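Local coordinates for Rio2 kinase (PDB 4GYG), which probably phosphorylates serine and threonine side chains of proteins with ATP, as a magnesium-dependent, RIO-type member of the protein kinase superfamily, at residues A92-Y97 with A115-K120; A165-L170 with I257-M262. All coordinates share one frame; numbering follows the deposited sequence.

Contact 1 of 2, residues A92-Y97 with A115-K120; sequences ARKDVY and ADEKGK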
loop_
_atom_site.group_PDB
_atom_site.type_symbol
_atom_site.label_atom_id
_atom_site.label_comp_id
_atom_site.label_asym_id
_atom_site.label_seq_id
_atom_site.Cartn_x
_atom_site.Cartn_y
_atom_site.Cartn_z
ATOM N N ALA A 92 -14.981 -11.710 8.183
ATOM C CA ALA A 92 -16.229 -11.333 8.830
ATOM C C ALA A 92 -17.112 -10.451 7.947
ATOM O O ALA A 92 -18.340 -10.585 7.969
ATOM C CB ALA A 92 -15.948 -10.638 10.147
ATOM N N ARG A 93 -16.501 -9.554 7.171
ATOM C CA ARG A 93 -17.278 -8.674 6.301
ATOM C C ARG A 93 -17.472 -9.279 4.920
ATOM O O ARG A 93 -17.942 -8.609 4.001
ATOM C CB ARG A 93 -16.645 -7.290 6.203
ATOM C CG ARG A 93 -16.353 -6.704 7.560
ATOM C CD ARG A 93 -16.042 -5.220 7.532
ATOM N NE ARG A 93 -15.403 -4.822 8.785
ATOM C CZ ARG A 93 -16.017 -4.764 9.970
ATOM N NH1 ARG A 93 -17.310 -5.063 10.084
ATOM N NH2 ARG A 93 -15.335 -4.400 11.050
ATOM N N LYS A 94 -17.107 -10.551 4.800
ATOM C CA LYS A 94 -17.246 -11.316 3.558
ATOM C C LYS A 94 -16.562 -10.689 2.347
ATOM O O LYS A 94 -16.997 -10.889 1.215
ATOM C CB LYS A 94 -18.723 -11.624 3.264
ATOM C CG LYS A 94 -19.456 -12.154 4.482
ATOM C CD LYS A 94 -20.615 -13.084 4.108
ATOM C CE LYS A 94 -21.424 -13.461 5.341
ATOM N NZ LYS A 94 -20.506 -13.755 6.479
ATOM N N ASP A 95 -15.489 -9.942 2.579
ATOM C CA ASP A 95 -14.724 -9.383 1.469
ATOM C C ASP A 95 -13.689 -10.383 0.999
ATOM O O ASP A 95 -13.379 -10.440 -0.180
ATOM C CB ASP A 95 -14.065 -8.064 1.847
ATOM C CG ASP A 95 -15.059 -6.938 1.956
ATOM O OD1 ASP A 95 -15.677 -6.596 0.929
ATOM O OD2 ASP A 95 -15.213 -6.392 3.065
ATOM N N VAL A 96 -13.180 -11.177 1.937
ATOM C CA VAL A 96 -12.244 -12.262 1.658
ATOM C C VAL A 96 -12.790 -13.564 2.233
ATOM O O VAL A 96 -13.107 -13.643 3.423
ATOM C CB VAL A 96 -10.870 -12.023 2.339
ATOM C CG1 VAL A 96 -9.983 -13.266 2.211
ATOM C CG2 VAL A 96 -10.179 -10.803 1.769
ATOM N N TYR A 97 -12.880 -14.595 1.401
ATOM C CA TYR A 97 -13.360 -15.900 1.850
ATOM C C TYR A 97 -12.238 -16.943 1.803
ATOM O O TYR A 97 -12.189 -17.854 2.642
ATOM C CB TYR A 97 -14.555 -16.355 1.002
ATOM C CG TYR A 97 -14.888 -17.812 1.162
ATOM C CD1 TYR A 97 -15.704 -18.242 2.205
ATOM C CD2 TYR A 97 -14.392 -18.767 0.277
ATOM C CE1 TYR A 97 -16.022 -19.578 2.368
ATOM C CE2 TYR A 97 -14.702 -20.112 0.433
ATOM C CZ TYR A 97 -15.521 -20.512 1.486
ATOM O OH TYR A 97 -15.848 -21.843 1.667
ATOM N N ALA A 115 -9.835 -14.561 -2.637
ATOM C CA ALA A 115 -11.092 -14.678 -3.357
ATOM C C ALA A 115 -12.292 -14.565 -2.402
ATOM O O ALA A 115 -12.220 -15.027 -1.262
ATOM C CB ALA A 115 -11.121 -15.986 -4.170
ATOM N N ASP A 116 -13.379 -13.947 -2.857
ATOM C CA ASP A 116 -14.595 -13.870 -2.035
ATOM C C ASP A 116 -15.397 -15.159 -2.150
ATOM O O ASP A 116 -14.992 -16.085 -2.846
ATOM C CB ASP A 116 -15.447 -12.635 -2.382
ATOM C CG ASP A 116 -15.974 -12.657 -3.817
ATOM O OD1 ASP A 116 -16.293 -13.748 -4.357
ATOM O OD2 ASP A 116 -16.085 -11.566 -4.414
ATOM N N GLU A 117 -16.547 -15.216 -1.491
ATOM C CA GLU A 117 -17.363 -16.431 -1.504
ATOM C C GLU A 117 -17.969 -16.696 -2.879
ATOM O O GLU A 117 -18.262 -17.834 -3.221
ATOM C CB GLU A 117 -18.472 -16.339 -0.455
ATOM C CG GLU A 117 -19.249 -17.621 -0.235
ATOM C CD GLU A 117 -20.021 -17.601 1.069
ATOM O OE1 GLU A 117 -20.315 -18.693 1.607
ATOM O OE2 GLU A 117 -20.325 -16.488 1.558
ATOM N N LYS A 118 -18.158 -15.648 -3.673
ATOM C CA LYS A 118 -18.652 -15.831 -5.029
ATOM C C LYS A 118 -17.550 -16.230 -6.023
ATOM O O LYS A 118 -17.805 -16.345 -7.224
ATOM C CB LYS A 118 -19.379 -14.588 -5.517
ATOM C CG LYS A 118 -20.663 -14.914 -6.241
ATOM C CD LYS A 118 -21.643 -15.653 -5.328
ATOM C CE LYS A 118 -22.975 -15.911 -6.027
ATOM N NZ LYS A 118 -23.914 -16.707 -5.173
ATOM N N GLY A 119 -16.333 -16.452 -5.527
ATOM C CA GLY A 119 -15.249 -16.902 -6.383
ATOM C C GLY A 119 -14.503 -15.797 -7.121
ATOM O O GLY A 119 -13.646 -16.082 -7.939
ATOM N N LYS A 120 -14.829 -14.539 -6.828
ATOM C CA LYS A 120 -14.166 -13.391 -7.449
ATOM C C LYS A 120 -12.802 -13.098 -6.800
ATOM O O LYS A 120 -12.710 -12.874 -5.592
ATOM C CB LYS A 120 -15.064 -12.149 -7.392
ATOM C CG LYS A 120 -14.524 -10.967 -8.187
ATOM C CD LYS A 120 -14.930 -9.617 -7.592
ATOM C CE LYS A 120 -14.708 -8.470 -8.580
ATOM N NZ LYS A 120 -14.915 -7.125 -7.954
HETATM O O HOH W 1 -16.750 -13.575 0.929
#

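Contact 2 of 2, residues A165-L170 with I257-M262; sequences AFMKAL and IDFPQM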
loop_
_atom_site.group_PDB
_atom_site.type_symbol
_atom_site.label_atom_id
_atom_site.label_comp_id
_atom_site.label_asym_id
_atom_site.label_seq_id
_atom_site.Cartn_x
_atom_site.Cartn_y
_atom_site.Cartn_z
ATOM N N ALA A 165 -7.720 5.978 0.922
ATOM C CA ALA A 165 -8.497 7.203 0.714
ATOM C C ALA A 165 -8.160 7.849 -0.644
ATOM O O ALA A 165 -9.067 8.256 -1.381
ATOM C CB ALA A 165 -8.287 8.168 1.820
ATOM N N PHE A 166 -6.872 7.888 -0.996
ATOM C CA PHE A 166 -6.461 8.392 -2.311
ATOM C C PHE A 166 -6.956 7.484 -3.448
ATOM O O PHE A 166 -7.319 7.969 -4.527
ATOM C CB PHE A 166 -4.947 8.551 -2.395
ATOM C CG PHE A 166 -4.428 9.820 -1.774
ATOM C CD1 PHE A 166 -5.268 10.874 -1.513
ATOM C CD2 PHE A 166 -3.089 9.970 -1.499
ATOM C CE1 PHE A 166 -4.799 12.047 -0.954
ATOM C CE2 PHE A 166 -2.616 11.151 -0.949
ATOM C CZ PHE A 166 -3.478 12.185 -0.670
ATOM N N MET A 167 -6.991 6.173 -3.195
ATOM C CA MET A 167 -7.476 5.232 -4.201
ATOM C C MET A 167 -8.945 5.502 -4.442
ATOM O O MET A 167 -9.386 5.531 -5.596
ATOM C CB MET A 167 -7.222 3.775 -3.803
ATOM C CG MET A 167 -7.684 2.743 -4.847
ATOM S SD MET A 167 -6.964 1.069 -4.651
ATOM C CE MET A 167 -5.524 1.446 -3.662
ATOM N N LYS A 168 -9.686 5.746 -3.358
ATOM C CA LYS A 168 -11.098 6.060 -3.455
ATOM C C LYS A 168 -11.308 7.352 -4.240
ATOM O O LYS A 168 -12.119 7.404 -5.174
ATOM C CB LYS A 168 -11.731 6.201 -2.069
ATOM C CG LYS A 168 -12.112 4.900 -1.389
ATOM C CD LYS A 168 -13.187 5.136 -0.312
ATOM C CE LYS A 168 -14.598 5.131 -0.894
ATOM N NZ LYS A 168 -14.965 3.803 -1.499
ATOM N N ALA A 169 -10.584 8.397 -3.847
ATOM C CA ALA A 169 -10.732 9.693 -4.493
ATOM C C ALA A 169 -10.370 9.663 -5.995
ATOM O O ALA A 169 -11.023 10.335 -6.802
ATOM C CB ALA A 169 -9.942 10.777 -3.743
ATOM N N LEU A 170 -9.346 8.883 -6.355
ATOM C CA LEU A 170 -8.908 8.756 -7.751
ATOM C C LEU A 170 -9.841 7.883 -8.587
ATOM O O LEU A 170 -10.108 8.170 -9.755
ATOM C CB LEU A 170 -7.478 8.217 -7.830
ATOM C CG LEU A 170 -6.429 9.198 -7.293
ATOM C CD1 LEU A 170 -5.124 8.482 -6.985
ATOM C CD2 LEU A 170 -6.181 10.340 -8.266
ATOM N N ILE A 257 -0.585 2.282 -9.773
ATOM C CA ILE A 257 -0.769 1.787 -8.400
ATOM C C ILE A 257 0.235 2.425 -7.453
ATOM O O ILE A 257 1.160 3.132 -7.899
ATOM C CB ILE A 257 -0.650 0.250 -8.288
ATOM C CG1 ILE A 257 0.783 -0.221 -8.586
ATOM C CG2 ILE A 257 -1.652 -0.434 -9.195
ATOM C CD1 ILE A 257 0.963 -1.732 -8.608
ATOM N N ASP A 258 0.044 2.148 -6.165
ATOM C CA ASP A 258 0.929 2.575 -5.071
ATOM C C ASP A 258 0.728 4.023 -4.671
ATOM O O ASP A 258 1.358 4.915 -5.240
ATOM C CB ASP A 258 2.405 2.365 -5.414
ATOM C CG ASP A 258 2.942 1.067 -4.902
ATOM O OD1 ASP A 258 3.336 1.038 -3.715
ATOM O OD2 ASP A 258 2.984 0.088 -5.683
ATOM N N PHE A 259 -0.106 4.250 -3.659
ATOM C CA PHE A 259 -0.470 5.620 -3.254
ATOM C C PHE A 259 -0.101 6.156 -1.847
ATOM O O PHE A 259 -0.365 7.326 -1.580
ATOM C CB PHE A 259 -1.962 5.850 -3.534
ATOM C CG PHE A 259 -2.354 5.528 -4.947
ATOM C CD1 PHE A 259 -1.889 6.310 -6.005
ATOM C CD2 PHE A 259 -3.137 4.426 -5.228
ATOM C CE1 PHE A 259 -2.233 6.004 -7.315
ATOM C CE2 PHE A 259 -3.489 4.119 -6.529
ATOM C CZ PHE A 259 -3.038 4.909 -7.581
ATOM N N PRO A 260 0.527 5.344 -0.958
ATOM C CA PRO A 260 0.709 5.970 0.364
ATOM C C PRO A 260 1.785 7.089 0.366
ATOM O O PRO A 260 1.857 7.888 1.295
ATOM C CB PRO A 260 1.142 4.796 1.257
ATOM C CG PRO A 260 1.906 3.861 0.318
ATOM C CD PRO A 260 1.196 4.022 -1.048
ATOM N N GLN A 261 2.596 7.151 -0.678
ATOM C CA GLN A 261 3.652 8.156 -0.779
ATOM C C GLN A 261 3.241 9.411 -1.581
ATOM O O GLN A 261 4.079 10.270 -1.842
ATOM C CB GLN A 261 4.941 7.539 -1.376
ATOM C CG GLN A 261 4.919 7.327 -2.894
ATOM C CD GLN A 261 3.683 6.550 -3.383
ATOM O OE1 GLN A 261 3.256 5.587 -2.766
ATOM N NE2 GLN A 261 3.103 6.993 -4.489
ATOM N N MET A 262 1.975 9.521 -1.982
ATOM C CA MET A 262 1.536 10.718 -2.718
ATOM C C MET A 262 1.711 11.949 -1.856
ATOM O O MET A 262 1.570 11.878 -0.634
ATOM C CB MET A 262 0.073 10.636 -3.149
ATOM C CG MET A 262 -0.156 9.862 -4.428
ATOM S SD MET A 262 -1.819 10.039 -5.119
ATOM C CE MET A 262 -1.374 9.948 -6.845
#

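Contact 1 of 2, residues A92-Y97 with A115-K120
Tyr97 and Ala115 pair at the edge of the antiparallel sheet of the RIO kinase fold, where the linker after helix 79-92 becomes strand 98-105 and strand 109-115 runs into a type I beta turn, Asp116 to Gly119. The N-H of Tyr97 reaches the carbonyl O of Ala115 at 2.8 Å, with an N-H...O angle of 155°. Next to this bond, Tyr97 CB packs 3.4 Å from Glu117 N, against the start of the turn. With CG anti to the backbone N (chi1 165°), the tyrosine ring lies beside Glu117 CA and Asp116 O, meeting them obliquely. A water bridges the segments a little further on: it donates to Lys94 O and accepts from Glu117 N, linking the residue just past the helix end to the turn.

Behind these contacts, each segment is shaped from within. Lys94, at positive phi, is the C' residue of a Schellman motif that ends helix 79-92. On the other side Asp116 CB lies 3.7 Å from Asp95 O, while its OD1 spans the turn joining strands 109-115 and 121-127, accepting from Lys120 N at 3.0 Å, the donor arriving from above the carboxylate plane.

Contact 2 of 2, residues A165-L170 with I257-M262
Phe166, Met167 and Leu170 of helix 149-172 meet Phe259 and Met262 in the loop that carries the DFG-like metal-binding aspartate of the kinase fold, here Asp-Phe-Pro. All five side chains are buried and apolar, and no hydrogen bond crosses between the two segments.

The Phe259 ring is enclosed on three sides. Leu170 comes over one face in a CH-pi contact, its CD1 4.1 Å from the ring centroid and 23° off the normal, whereas Met167 CE reaches the rim near the ring plane, 4.1 Å from Phe259 CD2. Met167 gets there by running out with CG anti to its own N (chi1 -179°) and then bending at chi3. The backbone C of Ile257 lies against the opposite face of the ring. An alanine in place of Phe259 would remove the ring, and Leu170 CD1 and Met167 CE would probably be left without their aromatic partner, with a gap between helix and loop.

Phe166 is turned differently: it offers its edge to Phe259 O, which lies near the ring plane, 3.8 Å from CD2. Met262 approaches the same ring obliquely, CB 3.5 Å from Phe166 CE2 and SD 4.5 Å from the centroid, a Met-aromatic contact. A type I turn from Phe259 to Met262 brings both loop side chains to the helix.

Polar bonds hold the loop around this apolar core. Glu163, on the same helix, bonds Phe259 N, and Lys162 reaches the carbonyls of Pro260 and Met262. The CB of Asp258 is directed away from the helix; this residue binds magnesium and ADP in the nucleotide-bound protein, and its OD1 forms a salt bridge with Lys125. Gln261 NE2 reaches back to the residue before the turn, donating to Asp258 O at 2.8 Å with the acceptor near its amide plane.

Contact 1 is complete before contact 2 begins along the chain, and their centres lie about 23 Å apart, with nearest atoms about 11 Å apart and no touch. Contact 1 sits at the surface, where helix 79-92 is joined to the first strands of the antiparallel sheet; contact 2 is buried, its centre about 8 Å from the centre of the chain, between helix 149-172 and the metal-binding loop. Met190, which binds ADP, gives a common reference: its side chain is about 4 Å from that of Met167 and about 10 Å from that of Val96. Contact 2 thus lies beside the nucleotide site, and contact 1 further off, on the sheet whose strands carry part of that site.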